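Local coordinates for beta-N-acetylhexosaminidase (Bacteroides fragilis, PDB 4PYS), which probably hydrolyses terminal, non-reducing N-acetylhexosamine residues from glycans, as a glycoside hydrolase family 20 beta-N-acetylhexosaminidase, at residues I10-P15 / L478-W483; L172-E177 / K271-E276; R44-K49 / S65-K70. All coordinates share one frame; numbering follows the deposited sequence.

Contact 1: I10-P15 / L478-W483. With FMT (formic acid), chain K.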
loop_
_atom_site.group_PDB
_atom_site.type_symbol
_atom_site.label_atom_id
_atom_site.label_comp_id
_atom_site.label_asym_id
_atom_site.label_seq_id
_atom_site.Cartn_x
_atom_site.Cartn_y
_atom_site.Cartn_z
ATOM N N ILE A 10 6.050 -2.398 -24.525
ATOM C CA ILE A 10 4.848 -2.462 -23.706
ATOM C C ILE A 10 4.961 -1.692 -22.402
ATOM O O ILE A 10 6.058 -1.427 -21.897
ATOM C CB ILE A 10 4.458 -3.921 -23.360
ATOM C CG1 ILE A 10 5.373 -4.481 -22.288
ATOM C CG2 ILE A 10 4.453 -4.837 -24.595
ATOM C CD1 ILE A 10 4.730 -5.590 -21.527
ATOM N N ILE A 11 3.806 -1.352 -21.851
ATOM C CA ILE A 11 3.732 -0.675 -20.563
ATOM C C ILE A 11 2.934 -1.551 -19.596
ATOM O O ILE A 11 1.868 -2.059 -19.966
ATOM C CB ILE A 11 3.005 0.687 -20.692
ATOM C CG1 ILE A 11 3.843 1.680 -21.505
ATOM C CG2 ILE A 11 2.726 1.258 -19.316
ATOM C CD1 ILE A 11 3.022 2.851 -22.089
HETATM N N MSE A 12 3.452 -1.744 -18.380
HETATM C CA MSE A 12 2.716 -2.457 -17.328
HETATM C C MSE A 12 2.510 -1.559 -16.123
HETATM O O MSE A 12 3.432 -0.855 -15.701
HETATM C CB MSE A 12 3.447 -3.736 -16.894
HETATM C CG MSE A 12 3.704 -4.675 -18.041
HETATM SE SE MSE A 12 4.359 -6.403 -17.446
HETATM C CE MSE A 12 2.671 -7.124 -16.804
ATOM N N PRO A 13 1.288 -1.552 -15.561
ATOM C CA PRO A 13 0.091 -2.284 -15.993
ATOM C C PRO A 13 -0.426 -1.759 -17.335
ATOM O O PRO A 13 -0.106 -0.636 -17.737
ATOM C CB PRO A 13 -0.922 -2.020 -14.861
ATOM C CG PRO A 13 -0.416 -0.792 -14.145
ATOM C CD PRO A 13 1.078 -0.776 -14.321
ATOM N N THR A 14 -1.206 -2.581 -18.017
ATOM C CA THR A 14 -1.635 -2.305 -19.398
ATOM C C THR A 14 -2.493 -1.059 -19.461
ATOM O O THR A 14 -3.480 -0.961 -18.723
ATOM C CB THR A 14 -2.480 -3.455 -19.915
ATOM O OG1 THR A 14 -1.718 -4.668 -19.843
ATOM C CG2 THR A 14 -2.898 -3.204 -21.373
ATOM N N PRO A 15 -2.126 -0.098 -20.334
ATOM C CA PRO A 15 -2.971 1.099 -20.479
ATOM C C PRO A 15 -4.309 0.758 -21.113
ATOM O O PRO A 15 -4.417 -0.222 -21.868
ATOM C CB PRO A 15 -2.165 1.992 -21.434
ATOM C CG PRO A 15 -0.703 1.547 -21.229
ATOM C CD PRO A 15 -0.861 0.026 -21.084
ATOM N N LEU A 478 7.211 -11.607 -18.879
ATOM C CA LEU A 478 8.539 -12.075 -19.268
ATOM C C LEU A 478 9.280 -11.051 -20.134
ATOM O O LEU A 478 10.501 -10.916 -20.034
ATOM C CB LEU A 478 8.427 -13.415 -19.996
ATOM C CG LEU A 478 7.843 -14.556 -19.167
ATOM C CD1 LEU A 478 7.873 -15.839 -19.991
ATOM C CD2 LEU A 478 8.624 -14.742 -17.856
ATOM N N SER A 479 8.544 -10.331 -20.980
ATOM C CA SER A 479 9.139 -9.348 -21.880
ATOM C C SER A 479 9.624 -8.101 -21.149
ATOM O O SER A 479 10.536 -7.415 -21.624
ATOM C CB SER A 479 8.132 -8.933 -22.952
ATOM O OG SER A 479 7.846 -10.042 -23.778
ATOM N N LYS A 480 9.006 -7.808 -20.013
ATOM C CA LYS A 480 9.352 -6.617 -19.254
ATOM C C LYS A 480 10.316 -6.941 -18.112
ATOM O O LYS A 480 10.843 -6.027 -17.468
ATOM C CB LYS A 480 8.076 -5.970 -18.700
ATOM C CG LYS A 480 8.130 -4.457 -18.600
ATOM C CD LYS A 480 8.281 -3.838 -19.976
ATOM C CE LYS A 480 8.510 -2.357 -19.876
ATOM N NZ LYS A 480 8.768 -1.760 -21.210
ATOM N N GLN A 481 10.550 -8.228 -17.866
ATOM C CA GLN A 481 11.296 -8.656 -16.680
ATOM C C GLN A 481 12.655 -7.981 -16.513
ATOM O O GLN A 481 12.963 -7.475 -15.424
ATOM C CB GLN A 481 11.464 -10.184 -16.657
ATOM C CG GLN A 481 12.327 -10.683 -15.487
ATOM C CD GLN A 481 12.434 -12.200 -15.447
ATOM O OE1 GLN A 481 11.728 -12.906 -16.173
ATOM N NE2 GLN A 481 13.315 -12.706 -14.600
ATOM N N LEU A 482 13.487 -7.983 -17.554
ATOM C CA LEU A 482 14.820 -7.414 -17.392
ATOM C C LEU A 482 14.747 -5.907 -17.106
ATOM O O LEU A 482 15.543 -5.384 -16.321
ATOM C CB LEU A 482 15.712 -7.724 -18.594
ATOM C CG LEU A 482 17.216 -7.504 -18.445
ATOM C CD1 LEU A 482 17.756 -8.040 -17.119
ATOM C CD2 LEU A 482 17.925 -8.168 -19.611
ATOM N N TRP A 483 13.788 -5.211 -17.715
ATOM C CA TRP A 483 13.614 -3.786 -17.405
ATOM C C TRP A 483 13.298 -3.581 -15.921
ATOM O O TRP A 483 13.861 -2.696 -15.281
ATOM C CB TRP A 483 12.527 -3.116 -18.267
ATOM C CG TRP A 483 12.440 -1.613 -17.965
ATOM C CD1 TRP A 483 13.239 -0.627 -18.476
ATOM C CD2 TRP A 483 11.537 -0.961 -17.050
ATOM N NE1 TRP A 483 12.883 0.598 -17.944
ATOM C CE2 TRP A 483 11.841 0.418 -17.071
ATOM C CE3 TRP A 483 10.495 -1.411 -16.232
ATOM C CZ2 TRP A 483 11.138 1.353 -16.297
ATOM C CZ3 TRP A 483 9.801 -0.479 -15.452
ATOM C CH2 TRP A 483 10.130 0.882 -15.497
HETATM C C FMT K . 1.145 -2.914 -23.081
HETATM O O1 FMT K . 0.216 -3.617 -23.504
HETATM O O2 FMT K . 1.542 -1.868 -23.613
#

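Contact 2: L172-E177 / K271-E276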
loop_
_atom_site.group_PDB
_atom_site.type_symbol
_atom_site.label_atom_id
_atom_site.label_comp_id
_atom_site.label_asym_id
_atom_site.label_seq_id
_atom_site.Cartn_x
_atom_site.Cartn_y
_atom_site.Cartn_z
ATOM N N LEU A 172 5.909 -7.638 18.068
ATOM C CA LEU A 172 7.354 -7.786 17.937
ATOM C C LEU A 172 8.082 -6.484 17.657
ATOM O O LEU A 172 9.298 -6.491 17.465
ATOM C CB LEU A 172 7.677 -8.753 16.798
ATOM C CG LEU A 172 7.811 -10.227 17.153
ATOM C CD1 LEU A 172 7.858 -11.067 15.886
ATOM C CD2 LEU A 172 9.050 -10.444 18.002
ATOM N N GLY A 173 7.356 -5.370 17.592
ATOM C CA GLY A 173 8.000 -4.105 17.293
ATOM C C GLY A 173 7.051 -2.939 17.129
ATOM O O GLY A 173 6.128 -2.980 16.312
ATOM N N TRP A 174 7.279 -1.896 17.918
ATOM C CA TRP A 174 6.609 -0.623 17.702
ATOM C C TRP A 174 7.640 0.273 17.041
ATOM O O TRP A 174 8.647 0.604 17.658
ATOM C CB TRP A 174 6.190 -0.009 19.040
ATOM C CG TRP A 174 5.474 1.276 18.858
ATOM C CD1 TRP A 174 6.014 2.480 18.502
ATOM C CD2 TRP A 174 4.068 1.492 19.001
ATOM N NE1 TRP A 174 5.026 3.431 18.414
ATOM C CE2 TRP A 174 3.821 2.850 18.714
ATOM C CE3 TRP A 174 2.992 0.666 19.332
ATOM C CZ2 TRP A 174 2.533 3.407 18.767
ATOM C CZ3 TRP A 174 1.718 1.215 19.384
ATOM C CH2 TRP A 174 1.500 2.573 19.105
ATOM N N ARG A 175 7.409 0.667 15.794
ATOM C CA ARG A 175 8.461 1.365 15.059
ATOM C C ARG A 175 8.163 2.809 14.696
ATOM O O ARG A 175 8.942 3.427 13.965
ATOM C CB ARG A 175 8.849 0.565 13.804
ATOM C CG ARG A 175 9.154 -0.880 14.143
ATOM C CD ARG A 175 10.246 -1.501 13.292
ATOM N NE ARG A 175 10.199 -2.947 13.473
ATOM C CZ ARG A 175 10.948 -3.616 14.334
ATOM N NH1 ARG A 175 11.854 -2.978 15.071
ATOM N NH2 ARG A 175 10.809 -4.931 14.447
ATOM N N ILE A 176 7.061 3.365 15.207
ATOM C CA ILE A 176 6.736 4.752 14.884
ATOM C C ILE A 176 7.015 5.634 16.097
ATOM O O ILE A 176 6.464 5.408 17.176
ATOM C CB ILE A 176 5.287 4.913 14.326
ATOM C CG1 ILE A 176 4.993 6.379 14.019
ATOM C CG2 ILE A 176 4.258 4.326 15.273
ATOM C CD1 ILE A 176 5.796 6.906 12.854
ATOM N N GLU A 177 7.919 6.597 15.936
ATOM C CA GLU A 177 8.287 7.470 17.051
ATOM C C GLU A 177 7.131 8.377 17.454
ATOM O O GLU A 177 6.538 9.058 16.606
ATOM C CB GLU A 177 9.523 8.316 16.715
ATOM C CG GLU A 177 9.957 9.203 17.883
ATOM C CD GLU A 177 11.162 10.076 17.581
ATOM O OE1 GLU A 177 11.177 10.757 16.536
ATOM O OE2 GLU A 177 12.093 10.095 18.411
ATOM N N LYS A 271 -5.424 8.007 22.064
ATOM C CA LYS A 271 -5.812 9.251 21.407
ATOM C C LYS A 271 -4.609 10.187 21.246
ATOM O O LYS A 271 -4.416 10.778 20.181
ATOM C CB LYS A 271 -6.940 9.944 22.173
ATOM C CG LYS A 271 -8.297 9.267 21.992
ATOM C CD LYS A 271 -9.377 9.956 22.817
ATOM C CE LYS A 271 -10.754 9.338 22.570
ATOM N NZ LYS A 271 -11.785 9.817 23.553
ATOM N N ASN A 272 -3.801 10.311 22.298
ATOM C CA ASN A 272 -2.578 11.108 22.222
ATOM C C ASN A 272 -1.644 10.598 21.125
ATOM O O ASN A 272 -1.022 11.387 20.407
ATOM C CB ASN A 272 -1.865 11.138 23.578
ATOM C CG ASN A 272 -2.645 11.920 24.631
ATOM O OD1 ASN A 272 -3.487 12.755 24.301
ATOM N ND2 ASN A 272 -2.368 11.649 25.904
ATOM N N VAL A 273 -1.552 9.277 20.993
ATOM C CA VAL A 273 -0.744 8.681 19.929
ATOM C C VAL A 273 -1.306 9.063 18.558
ATOM O O VAL A 273 -0.567 9.461 17.662
ATOM C CB VAL A 273 -0.667 7.143 20.045
ATOM C CG1 VAL A 273 -0.038 6.539 18.789
ATOM C CG2 VAL A 273 0.124 6.741 21.273
ATOM N N LEU A 274 -2.619 8.957 18.399
ATOM C CA LEU A 274 -3.234 9.287 17.117
ATOM C C LEU A 274 -3.112 10.778 16.790
ATOM O O LEU A 274 -3.068 11.158 15.614
ATOM C CB LEU A 274 -4.698 8.843 17.084
ATOM C CG LEU A 274 -4.929 7.333 17.032
ATOM C CD1 LEU A 274 -6.383 7.052 16.852
ATOM C CD2 LEU A 274 -4.162 6.709 15.887
ATOM N N ASP A 275 -3.060 11.615 17.822
ATOM C CA ASP A 275 -2.812 13.041 17.628
ATOM C C ASP A 275 -1.502 13.228 16.858
ATOM O O ASP A 275 -1.455 13.959 15.870
ATOM C CB ASP A 275 -2.759 13.792 18.966
ATOM C CG ASP A 275 -4.141 14.105 19.525
ATOM O OD1 ASP A 275 -5.144 13.827 18.838
ATOM O OD2 ASP A 275 -4.229 14.642 20.652
ATOM N N GLU A 276 -0.447 12.541 17.294
ATOM C CA GLU A 276 0.850 12.673 16.637
ATOM C C GLU A 276 0.866 12.007 15.272
ATOM O O GLU A 276 1.414 12.559 14.312
ATOM C CB GLU A 276 1.980 12.151 17.529
ATOM C CG GLU A 276 2.314 13.142 18.647
ATOM C CD GLU A 276 3.612 12.837 19.370
ATOM O OE1 GLU A 276 4.590 12.413 18.719
ATOM O OE2 GLU A 276 3.653 13.037 20.600
#

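Contact 3: R44-K49 / S65-K70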
loop_
_atom_site.group_PDB
_atom_site.type_symbol
_atom_site.label_atom_id
_atom_site.label_comp_id
_atom_site.label_asym_id
_atom_site.label_seq_id
_atom_site.Cartn_x
_atom_site.Cartn_y
_atom_site.Cartn_z
ATOM N N ARG A 44 9.883 16.464 -9.880
ATOM C CA ARG A 44 11.017 15.790 -9.257
ATOM C C ARG A 44 11.125 14.337 -9.739
ATOM O O ARG A 44 12.231 13.812 -9.920
ATOM C CB ARG A 44 10.933 15.863 -7.732
ATOM C CG ARG A 44 11.358 17.216 -7.167
ATOM C CD ARG A 44 11.440 17.198 -5.646
ATOM N NE ARG A 44 10.163 17.540 -5.025
ATOM C CZ ARG A 44 9.766 18.787 -4.779
ATOM N NH1 ARG A 44 10.547 19.809 -5.109
ATOM N NH2 ARG A 44 8.590 19.014 -4.209
ATOM N N LEU A 45 9.981 13.703 -9.977
ATOM C CA LEU A 45 9.975 12.330 -10.490
ATOM C C LEU A 45 10.490 12.283 -11.926
ATOM O O LEU A 45 11.231 11.371 -12.306
ATOM C CB LEU A 45 8.576 11.710 -10.408
ATOM C CG LEU A 45 8.451 10.240 -10.819
ATOM C CD1 LEU A 45 9.273 9.348 -9.886
ATOM C CD2 LEU A 45 6.990 9.791 -10.836
ATOM N N PHE A 46 10.088 13.266 -12.724
ATOM C CA PHE A 46 10.558 13.361 -14.100
ATOM C C PHE A 46 12.077 13.531 -14.141
ATOM O O PHE A 46 12.766 12.872 -14.929
ATOM C CB PHE A 46 9.873 14.540 -14.815
ATOM C CG PHE A 46 10.316 14.713 -16.237
ATOM C CD1 PHE A 46 9.694 14.004 -17.257
ATOM C CD2 PHE A 46 11.363 15.572 -16.558
ATOM C CE1 PHE A 46 10.103 14.141 -18.568
ATOM C CE2 PHE A 46 11.782 15.717 -17.869
ATOM C CZ PHE A 46 11.149 15.001 -18.880
ATOM N N TYR A 47 12.607 14.418 -13.301
ATOM C CA TYR A 47 14.052 14.655 -13.276
ATOM C C TYR A 47 14.811 13.401 -12.844
ATOM O O TYR A 47 15.919 13.126 -13.304
ATOM C CB TYR A 47 14.404 15.813 -12.337
ATOM C CG TYR A 47 13.906 17.176 -12.776
ATOM C CD1 TYR A 47 13.768 17.497 -14.123
ATOM C CD2 TYR A 47 13.576 18.146 -11.835
ATOM C CE1 TYR A 47 13.311 18.745 -14.516
ATOM C CE2 TYR A 47 13.122 19.389 -12.215
ATOM C CZ TYR A 47 12.991 19.685 -13.559
ATOM O OH TYR A 47 12.535 20.927 -13.935
ATOM N N GLU A 48 14.206 12.636 -11.950
ATOM C CA GLU A 48 14.847 11.442 -11.424
ATOM C C GLU A 48 14.832 10.266 -12.406
ATOM O O GLU A 48 15.787 9.486 -12.466
ATOM C CB GLU A 48 14.154 11.042 -10.118
ATOM C CG GLU A 48 14.764 9.838 -9.427
ATOM C CD GLU A 48 13.973 9.424 -8.201
ATOM O OE1 GLU A 48 13.718 10.284 -7.326
ATOM O OE2 GLU A 48 13.605 8.235 -8.122
ATOM N N LYS A 49 13.758 10.141 -13.179
ATOM C CA LYS A 49 13.527 8.915 -13.947
ATOM C C LYS A 49 13.750 9.067 -15.449
ATOM O O LYS A 49 14.016 8.080 -16.138
ATOM C CB LYS A 49 12.113 8.385 -13.705
ATOM C CG LYS A 49 11.769 8.043 -12.247
ATOM C CD LYS A 49 12.712 6.995 -11.653
ATOM C CE LYS A 49 12.130 6.412 -10.350
ATOM N NZ LYS A 49 13.156 5.599 -9.584
ATOM N N SER A 65 8.497 24.096 -27.437
ATOM C CA SER A 65 8.851 23.006 -26.530
ATOM C C SER A 65 8.823 21.639 -27.226
ATOM O O SER A 65 8.145 21.462 -28.241
ATOM C CB SER A 65 7.931 23.006 -25.306
ATOM O OG SER A 65 6.644 22.486 -25.614
ATOM N N HIS A 66 9.595 20.698 -26.687
ATOM C CA HIS A 66 9.611 19.300 -27.118
ATOM C C HIS A 66 8.569 18.509 -26.339
ATOM O O HIS A 66 8.022 17.517 -26.829
ATOM C CB HIS A 66 10.972 18.652 -26.813
ATOM C CG HIS A 66 12.125 19.241 -27.563
ATOM N ND1 HIS A 66 13.198 19.832 -26.929
ATOM C CD2 HIS A 66 12.391 19.304 -28.891
ATOM C CE1 HIS A 66 14.066 20.250 -27.834
ATOM N NE2 HIS A 66 13.600 19.941 -29.032
ATOM N N ILE A 67 8.341 18.918 -25.096
ATOM C CA ILE A 67 7.360 18.258 -24.240
ATOM C C ILE A 67 6.513 19.311 -23.552
ATOM O O ILE A 67 7.051 20.245 -22.966
ATOM C CB ILE A 67 8.033 17.408 -23.143
ATOM C CG1 ILE A 67 9.004 16.399 -23.759
ATOM C CG2 ILE A 67 6.974 16.704 -22.306
ATOM C CD1 ILE A 67 9.743 15.541 -22.713
ATOM N N SER A 68 5.192 19.185 -23.637
ATOM C CA SER A 68 4.326 20.077 -22.876
ATOM C C SER A 68 3.438 19.307 -21.913
ATOM O O SER A 68 3.056 18.157 -22.160
ATOM C CB SER A 68 3.507 21.011 -23.774
ATOM O OG SER A 68 2.898 20.319 -24.836
ATOM N N TRP A 69 3.145 19.946 -20.792
ATOM C CA TRP A 69 2.388 19.330 -19.713
ATOM C C TRP A 69 1.133 20.166 -19.543
ATOM O O TRP A 69 1.201 21.305 -19.075
ATOM C CB TRP A 69 3.231 19.351 -18.436
ATOM C CG TRP A 69 4.558 18.650 -18.605
ATOM C CD1 TRP A 69 5.719 19.189 -19.089
ATOM C CD2 TRP A 69 4.850 17.276 -18.302
ATOM N NE1 TRP A 69 6.712 18.236 -19.104
ATOM C CE2 TRP A 69 6.202 17.053 -18.629
ATOM C CE3 TRP A 69 4.096 16.213 -17.793
ATOM C CZ2 TRP A 69 6.821 15.807 -18.444
ATOM C CZ3 TRP A 69 4.713 14.971 -17.611
ATOM C CH2 TRP A 69 6.058 14.780 -17.937
ATOM N N LYS A 70 -0.007 19.621 -19.961
ATOM C CA LYS A 70 -1.228 20.414 -20.059
ATOM C C LYS A 70 -2.351 19.810 -19.235
ATOM O O LYS A 70 -2.421 18.606 -19.060
ATOM C CB LYS A 70 -1.679 20.507 -21.521
ATOM C CG LYS A 70 -0.597 20.994 -22.477
ATOM C CD LYS A 70 -0.673 22.476 -22.706
ATOM C CE LYS A 70 -1.767 22.788 -23.718
ATOM N NZ LYS A 70 -1.656 24.155 -24.215
#

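Contact 1: I10-P15 / L478-W483
Ile10 and Lys480 bring the two backbones closest, their CA atoms 7.6 Å apart, with an irregular loop on one side and a turn of helix on the other. Lys480 bridges that gap: its chain is bent at chi2 (63°) and extended from there on, running past the Ile10 side chain in the opposite direction. Lys480 CD lies 3.8 Å from Ile10 CG1, while Lys480 NZ donates a hydrogen bond of 2.8 Å to Ile10 O. The ammonium sits in the carbonyl plane, at a C=O...N angle of 158°. At the other end of the same peptide, Ile11 N donates to O2 of a formic acid molecule at 2.9 Å, nearly straight at 167°; this molecule probably came from the crystallisation liquor. Met12, a selenomethionine, meets the root of the lysine, with Met12 SE 3.9 Å from Lys480 CB. The ammonium also bonds to Gln108 O, which fixes its position between three parts of the chain. The loop, leading into strand 17-21, lies between two helices: Met12 also packs on Phe473, Val477 and Phe484 of helix 470-486, whereas Ile11 faces Ser105 and Trp109 of helix 96-109.

Contact 2: L172-E177 / K271-E276
Trp174 presents the edge of its indole to Val273, with Trp174 CZ2 4.1 Å from Val273 CG1 and the methyl close to the ring plane. Because the methyl lies near that plane, this is an edge-on apolar contact and not a methyl laid over the face; the two side chains point at each other across the gap. With chi1 at -179° the indole extends opposite the backbone N, and its six-membered ring reaches the helix. The rotation of the indole is fixed locally: Trp174 NE1 donates to Ile176 O at 2.7 Å, in plane with both the ring and the carbonyl and directed at a lone pair, though bent (136° at the hydrogen). About one helical turn on from Val273, Glu276 OE1 comes within 4.4 Å of Glu177 O, a proximity of two acceptors without a bond. The Glu276 carboxylate is instead occupied by Gln203 NE2 and Lys179 N at OE1 and by Arg180 N at OE2, tying the helix to the loop that follows Glu177. In the catalytic TIM barrel, the short strand 173-174 turns back antiparallel on strand 163-170; helix 264-280 meets the indole edge through Val273, while Leu184 and Thr185 of helix 183-186 and Thr169 of strand 163-170 also touch it.

Contact 3: R44-K49 / S65-K70
In Phe46, CG is anti to the backbone N (chi1 179°), which carries the ring away from its helix and toward the strand; in Trp69, CG is anti to the carbonyl carbon (chi1 -58°), and the indole reaches back to meet it. The two rings form an offset edge-to-face pair, the edge of Trp69 directed at the face of Phe46. The planes stand at 85°, and the centroid of the Phe46 ring is 5.4 Å from that of the six-membered ring of Trp69. The touching atoms confirm the offset: Trp69 CZ2 lies 3.6 Å from Phe46 CD1 and 3.7 Å from Phe46 CE1, so the tryptophan meets one side of the phenylalanine ring and not its centre. At the far end of that ring, Phe46 CZ is 4.1 Å from Ile67 CD1. Ile67 and Trp69, two residues apart on strand 67-71, point to the same side of the sheet, and Ile67 CG2 rests over one face of the indole toward its rim. These contacts belong to the domain that precedes the barrel, as in other family 20 enzymes; here helix 43-49 makes the crossover of a beta-alpha-beta unit between parallel strands 31-35 and 56-58. Strand 67-71 flanks strand 31-35 on its other side, and Met33 of that strand touches Phe46, Ile67 and Trp69 alike. Helix 96-109 packs on the same layer through Ile103, against Trp69. Farther along helix 43-49, Lys49 NZ is 3.0 Å from Glu48 OE2 in a salt bridge that uses the anti lone pair of that oxygen. Both ions have second partners in the catalytic domain, Asp154 for Lys49 and Arg216 for Glu48.

Overall arrangement
Contacts 1 and 3 are the closer pair, with centres 21 Å apart and nearest atoms about 7 Å apart; helix 96-109 touches residues of both. Contact 1 joins a loop near the N-terminus to a helix late in the chain, and contacts 2 and 3 both fall between its segments in sequence. Contact 2 lies across the centre of the chain from contact 1, 39 Å between centres, and 38 Å from contact 3. It alone lies wholly in the catalytic barrel, where helix 264-280 follows zinc ligand Cys260 and leads to strand 285-287. In family 20 enzymes the catalytic aspartate-glutamate pair follows just after the corresponding strand, so helix 264-280 probably leads, through strand 285-287, toward the active site.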